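Poly(A) RNA polymerase protein 2 (Saccharomyces cerevisiae, PDB 3NYB) probably catalyses template-independent addition of adenosines to RNA 3' ends as the poly(A) polymerase of TRAMP, a nuclear RNA surveillance complex. Local coordinates at residues 158-163 and 188-193; 70-75 and 152-157. The protein carries 1 engineered substitution. One frame throughout, in Å; residues are numbered along the deposited sequence.

Contact 1: residues 158-163 and 188-193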
loop_
_atom_site.group_PDB
_atom_site.type_symbol
_atom_site.label_atom_id
_atom_site.label_comp_id
_atom_site.label_asym_id
_atom_site.label_seq_id
_atom_site.Cartn_x
_atom_site.Cartn_y
_atom_site.Cartn_z
ATOM N N PRO A 158 -11.134 7.085 -6.330
ATOM C CA PRO A 158 -10.249 8.247 -6.191
ATOM C C PRO A 158 -9.447 8.197 -4.888
ATOM O O PRO A 158 -10.013 8.021 -3.810
ATOM C CB PRO A 158 -11.224 9.429 -6.188
ATOM C CG PRO A 158 -12.458 8.907 -6.877
ATOM C CD PRO A 158 -12.549 7.472 -6.456
ATOM N N GLY A 159 -8.132 8.338 -4.994
ATOM C CA GLY A 159 -7.283 8.370 -3.821
ATOM C C GLY A 159 -6.469 7.108 -3.659
ATOM O O GLY A 159 -5.479 7.079 -2.918
ATOM N N LEU A 160 -6.880 6.057 -4.359
ATOM C CA LEU A 160 -6.221 4.764 -4.223
ATOM C C LEU A 160 -4.703 4.831 -4.488
ATOM O O LEU A 160 -3.904 4.428 -3.642
ATOM C CB LEU A 160 -6.885 3.734 -5.129
ATOM C CG LEU A 160 -6.387 2.312 -4.896
ATOM C CD1 LEU A 160 -6.406 1.958 -3.403
ATOM C CD2 LEU A 160 -7.187 1.317 -5.713
ATOM N N ARG A 161 -4.313 5.345 -5.652
ATOM C CA ARG A 161 -2.903 5.475 -5.986
ATOM C C ARG A 161 -2.100 6.249 -4.926
ATOM O O ARG A 161 -1.042 5.795 -4.485
ATOM C CB ARG A 161 -2.735 6.120 -7.369
ATOM C CG ARG A 161 -1.283 6.418 -7.735
ATOM C CD ARG A 161 -1.073 6.753 -9.207
ATOM N NE ARG A 161 0.313 7.151 -9.462
ATOM C CZ ARG A 161 0.765 8.403 -9.433
ATOM N NH1 ARG A 161 -0.044 9.415 -9.176
ATOM N NH2 ARG A 161 2.042 8.647 -9.672
ATOM N N GLU A 162 -2.599 7.412 -4.517
ATOM C CA GLU A 162 -1.869 8.278 -3.588
ATOM C C GLU A 162 -1.623 7.602 -2.255
ATOM O O GLU A 162 -0.511 7.628 -1.738
ATOM C CB GLU A 162 -2.634 9.576 -3.332
ATOM C CG GLU A 162 -2.673 10.542 -4.499
ATOM C CD GLU A 162 -3.536 10.053 -5.644
ATOM O OE1 GLU A 162 -3.424 10.647 -6.737
ATOM O OE2 GLU A 162 -4.313 9.078 -5.463
ATOM N N LEU A 163 -2.666 7.008 -1.683
ATOM C CA LEU A 163 -2.505 6.358 -0.397
ATOM C C LEU A 163 -1.608 5.132 -0.517
ATOM O O LEU A 163 -0.798 4.863 0.364
ATOM C CB LEU A 163 -3.856 6.015 0.233
ATOM C CG LEU A 163 -4.621 7.259 0.684
ATOM C CD1 LEU A 163 -5.751 6.892 1.623
ATOM C CD2 LEU A 163 -3.671 8.224 1.360
ATOM N N SER A 188 -1.661 -7.190 -1.683
ATOM C CA SER A 188 -2.170 -7.068 -0.325
ATOM C C SER A 188 -2.286 -5.621 0.117
ATOM O O SER A 188 -3.285 -5.224 0.715
ATOM C CB SER A 188 -1.271 -7.830 0.651
ATOM O OG SER A 188 -1.253 -9.214 0.340
ATOM N N ILE A 189 -1.257 -4.831 -0.156
ATOM C CA ILE A 189 -1.276 -3.443 0.274
ATOM C C ILE A 189 -2.418 -2.735 -0.426
ATOM O O ILE A 189 -3.201 -2.022 0.202
ATOM C CB ILE A 189 0.029 -2.717 -0.046
ATOM C CG1 ILE A 189 1.216 -3.447 0.586
ATOM C CG2 ILE A 189 -0.032 -1.287 0.466
ATOM C CD1 ILE A 189 2.571 -2.904 0.134
ATOM N N ILE A 190 -2.511 -2.944 -1.736
ATOM C CA ILE A 190 -3.564 -2.330 -2.531
ATOM C C ILE A 190 -4.926 -2.685 -1.965
ATOM O O ILE A 190 -5.785 -1.817 -1.791
ATOM C CB ILE A 190 -3.504 -2.783 -3.984
ATOM C CG1 ILE A 190 -2.109 -2.522 -4.546
ATOM C CG2 ILE A 190 -4.548 -2.066 -4.800
ATOM C CD1 ILE A 190 -1.983 -2.846 -6.022
ATOM N N CYS A 191 -5.110 -3.967 -1.666
ATOM C CA CYS A 191 -6.360 -4.439 -1.080
ATOM C C CYS A 191 -6.755 -3.668 0.178
ATOM O O CYS A 191 -7.865 -3.144 0.263
ATOM C CB CYS A 191 -6.293 -5.932 -0.770
ATOM S SG CYS A 191 -7.842 -6.569 -0.144
ATOM N N LEU A 192 -5.850 -3.604 1.151
ATOM C CA LEU A 192 -6.137 -2.940 2.422
ATOM C C LEU A 192 -6.627 -1.517 2.235
ATOM O O LEU A 192 -7.628 -1.112 2.817
ATOM C CB LEU A 192 -4.900 -2.918 3.314
ATOM C CG LEU A 192 -4.321 -4.252 3.762
ATOM C CD1 LEU A 192 -3.029 -3.999 4.524
ATOM C CD2 LEU A 192 -5.315 -5.040 4.599
ATOM N N VAL A 193 -5.902 -0.756 1.430
ATOM C CA VAL A 193 -6.271 0.619 1.166
ATOM C C VAL A 193 -7.624 0.652 0.481
ATOM O O VAL A 193 -8.524 1.373 0.895
ATOM C CB VAL A 193 -5.230 1.300 0.277
ATOM C CG1 VAL A 193 -5.564 2.767 0.069
ATOM C CG2 VAL A 193 -3.877 1.168 0.903
#
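L160 and V193 are the residues whose CA atoms come nearest across the contact, with L160 CA and V193 CA 6.8 Å apart, where the first turn of helix 160-173 meets the middle of helix 186-198. G159 is the N-cap of the first helix. Its carbonyl oxygen accepts the amide of L163, and its positive phi of 108° is a conformation that suits a residue without a side chain. The turn thus made places L160 and L163 on the side of the helix where V193 comes in; I190, three residues before V193, meets L160 alone.

The side chains meet through apolar groups alone, and V193 is central to the contact. With CG1 anti to its backbone N (chi1 -176°), V193 inserts this methyl between two leucines: V193 CG1 lies 3.7 Å from L160 CD1, and V193 CG1 is equally near L163 CB. L163 thus meets the valine with the root of its side chain. L160 instead uses its end. Its CB does not head straight for the other helix, but the extended chi1 of -172° carries the isopropyl end across, so that CD1 comes obliquely against CG1 and CB of V193. The other methyl of L160 leans toward I190 in a looser contact, with L160 CD2 4.4 Å from I190 CG2.

All four side chains are buried, and neighbouring helices close the layer: F221 of helix 214-228 lies against V193, L217 of that helix against L163, while W153 packs on both L160 and I190. This packing of branched aliphatic side chains, closed by aromatic rings, is consistent with the interior of the helical central domain that accompanies the catalytic domain in non-canonical poly(A) polymerases of the Cid1 type.

Contact 2: residues 70-75 and 152-157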
loop_
_atom_site.group_PDB
_atom_site.type_symbol
_atom_site.label_atom_id
_atom_site.label_comp_id
_atom_site.label_asym_id
_atom_site.label_seq_id
_atom_site.Cartn_x
_atom_site.Cartn_y
_atom_site.Cartn_z
ATOM N N THR A 70 0.723 0.167 -14.039
ATOM C CA THR A 70 -0.068 1.073 -13.232
ATOM C C THR A 70 0.984 2.093 -12.874
ATOM O O THR A 70 2.072 2.080 -13.449
ATOM C CB THR A 70 -0.625 0.383 -11.970
ATOM O OG1 THR A 70 0.439 -0.003 -11.095
ATOM C CG2 THR A 70 -1.400 -0.871 -12.355
ATOM N N ASP A 71 0.718 2.980 -11.940
ATOM C CA ASP A 71 1.803 3.847 -11.503
ATOM C C ASP A 71 1.894 3.763 -9.998
ATOM O O ASP A 71 1.716 4.758 -9.293
ATOM C CB ASP A 71 1.587 5.272 -11.988
ATOM C CG ASP A 71 1.966 5.444 -13.445
ATOM O OD1 ASP A 71 3.176 5.647 -13.737
ATOM O OD2 ASP A 71 1.050 5.382 -14.298
ATOM N N LEU A 72 2.158 2.548 -9.521
ATOM C CA LEU A 72 2.175 2.253 -8.106
ATOM C C LEU A 72 3.587 1.855 -7.691
ATOM O O LEU A 72 3.782 1.171 -6.682
ATOM C CB LEU A 72 1.184 1.135 -7.785
ATOM C CG LEU A 72 -0.265 1.318 -8.230
ATOM C CD1 LEU A 72 -1.155 0.232 -7.645
ATOM C CD2 LEU A 72 -0.778 2.672 -7.809
ATOM N N TYR A 73 4.572 2.297 -8.467
ATOM C CA TYR A 73 5.958 1.920 -8.220
ATOM C C TYR A 73 6.715 2.994 -7.446
ATOM O O TYR A 73 6.533 4.186 -7.684
ATOM C CB TYR A 73 6.669 1.654 -9.542
ATOM C CG TYR A 73 6.796 2.878 -10.400
ATOM C CD1 TYR A 73 7.908 3.706 -10.308
ATOM C CD2 TYR A 73 5.794 3.224 -11.295
ATOM C CE1 TYR A 73 8.014 4.844 -11.093
ATOM C CE2 TYR A 73 5.893 4.359 -12.085
ATOM C CZ TYR A 73 7.001 5.157 -11.985
ATOM O OH TYR A 73 7.098 6.273 -12.776
ATOM N N LEU A 74 7.558 2.571 -6.513
ATOM C CA LEU A 74 8.502 3.491 -5.898
ATOM C C LEU A 74 9.758 3.637 -6.781
ATOM O O LEU A 74 10.287 2.652 -7.312
ATOM C CB LEU A 74 8.880 3.031 -4.490
ATOM C CG LEU A 74 7.818 2.991 -3.392
ATOM C CD1 LEU A 74 8.450 2.564 -2.057
ATOM C CD2 LEU A 74 7.131 4.332 -3.252
ATOM N N PRO A 75 10.236 4.869 -6.945
ATOM C CA PRO A 75 11.431 5.110 -7.762
ATOM C C PRO A 75 12.605 4.235 -7.308
ATOM O O PRO A 75 12.804 4.060 -6.106
ATOM C CB PRO A 75 11.734 6.592 -7.510
ATOM C CG PRO A 75 10.408 7.173 -7.111
ATOM C CD PRO A 75 9.730 6.102 -6.319
ATOM N N GLU A 152 -9.291 -2.128 -12.317
ATOM C CA GLU A 152 -10.656 -1.727 -12.030
ATOM C C GLU A 152 -10.722 -0.924 -10.741
ATOM O O GLU A 152 -11.284 0.168 -10.728
ATOM C CB GLU A 152 -11.561 -2.948 -11.958
ATOM C CG GLU A 152 -11.621 -3.725 -13.262
ATOM C CD GLU A 152 -12.404 -5.024 -13.147
ATOM O OE1 GLU A 152 -12.716 -5.438 -12.007
ATOM O OE2 GLU A 152 -12.702 -5.633 -14.198
ATOM N N TRP A 153 -10.145 -1.444 -9.660
ATOM C CA TRP A 153 -10.118 -0.683 -8.419
ATOM C C TRP A 153 -9.612 0.747 -8.684
ATOM O O TRP A 153 -10.111 1.709 -8.107
ATOM C CB TRP A 153 -9.215 -1.328 -7.366
ATOM C CG TRP A 153 -9.586 -2.680 -6.815
ATOM C CD1 TRP A 153 -10.798 -3.323 -6.874
ATOM C CD2 TRP A 153 -8.709 -3.540 -6.069
ATOM N NE1 TRP A 153 -10.710 -4.541 -6.225
ATOM C CE2 TRP A 153 -9.453 -4.692 -5.728
ATOM C CE3 TRP A 153 -7.378 -3.443 -5.679
ATOM C CZ2 TRP A 153 -8.865 -5.749 -4.994
ATOM C CZ3 TRP A 153 -6.812 -4.490 -4.956
ATOM C CH2 TRP A 153 -7.552 -5.622 -4.622
ATOM N N LEU A 154 -8.623 0.879 -9.562
ATOM C CA LEU A 154 -7.993 2.168 -9.815
ATOM C C LEU A 154 -8.903 3.096 -10.587
ATOM O O LEU A 154 -8.756 4.311 -10.528
ATOM C CB LEU A 154 -6.684 1.992 -10.570
ATOM C CG LEU A 154 -5.532 1.447 -9.723
ATOM C CD1 LEU A 154 -4.290 1.149 -10.567
ATOM C CD2 LEU A 154 -5.205 2.417 -8.593
ATOM N N ASP A 155 -9.846 2.518 -11.313
ATOM C CA ASP A 155 -10.831 3.309 -12.032
ATOM C C ASP A 155 -11.914 3.884 -11.113
ATOM O O ASP A 155 -12.204 5.078 -11.161
ATOM C CB ASP A 155 -11.460 2.473 -13.138
ATOM C CG ASP A 155 -10.472 2.118 -14.222
ATOM O OD1 ASP A 155 -10.671 1.077 -14.884
ATOM O OD2 ASP A 155 -9.496 2.878 -14.407
ATOM N N ASP A 156 -12.505 3.043 -10.272
ATOM C CA ASP A 156 -13.619 3.493 -9.445
ATOM C C ASP A 156 -13.228 3.881 -8.018
ATOM O O ASP A 156 -14.048 3.780 -7.103
ATOM C CB ASP A 156 -14.769 2.467 -9.451
ATOM C CG ASP A 156 -14.379 1.131 -8.844
ATOM O OD1 ASP A 156 -14.461 0.109 -9.557
ATOM O OD2 ASP A 156 -14.002 1.099 -7.656
ATOM N N THR A 157 -11.996 4.352 -7.832
ATOM C CA THR A 157 -11.514 4.677 -6.489
ATOM C C THR A 157 -10.578 5.875 -6.436
ATOM O O THR A 157 -9.364 5.717 -6.468
ATOM C CB THR A 157 -10.766 3.485 -5.859
ATOM O OG1 THR A 157 -11.581 2.312 -5.937
ATOM C CG2 THR A 157 -10.431 3.772 -4.413
#
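T70 and L154 meet where a loop of the nucleotidyltransferase fold touches the helix that leads toward the central domain. Segment 70-75 belongs to the connection between strands 62-65 and 79-83, which carries G66 and S67 at its start, the glycine-serine signature of this superfamily. Segment 152-157 lies on helix 145-155 and runs into the chain that follows.

The closer half of the contact is a single methyl set against a threonine. L154 CD1 lies 4.0 Å from T70 CG2, and L154 CD1 is just as near T70 CB, the two side chains crossing at about a right angle. T70 offers its carbon side because OG1 is tucked between N and C of its own backbone (chi1 65°), where the hydroxyl bonds to S67 O; this bond probably helps hold the rotation that leaves CG2 near L154. L72, the buried member, adds a looser touch, its CD1 4.4 Å from L154 CD1.

Away from this small patch the interface opens out. T70 and L154 are themselves partly exposed, while E152, D155 and D156, all exposed, lie away from segment 70-75, and D156 is poorly ordered. The helical segment is secured by its own bonds: E152 O accepts the amides of both D155 and D156, and T157 OG1 reaches back 2.7 Å to W153 O, coming in within the plane of that carbonyl, along a lone-pair direction, at a C=O...O angle of 141°.

How the contacts relate
The two contacts, with centres about 8 Å apart, illustrate how one apolar layer can serve successive interfaces. L160 takes part in both: its CD2, which leans on I190 in contact 1, also lies 3.7 Å from L154 CD2 of contact 2. L72 likewise extends beyond contact 2, its CD1 lying 3.6 Å from I190 CD1. At the edge, R161 NE probably hydrogen-bonds to D71 O at 2.8 Å, a polar tie between helix 160-173 and the loop. Contact 1 thus belongs to the helical interior, whereas contact 2 joins it to the loop after the glycine-serine signature, a region that in this superfamily borders the nucleotidyl-transfer site.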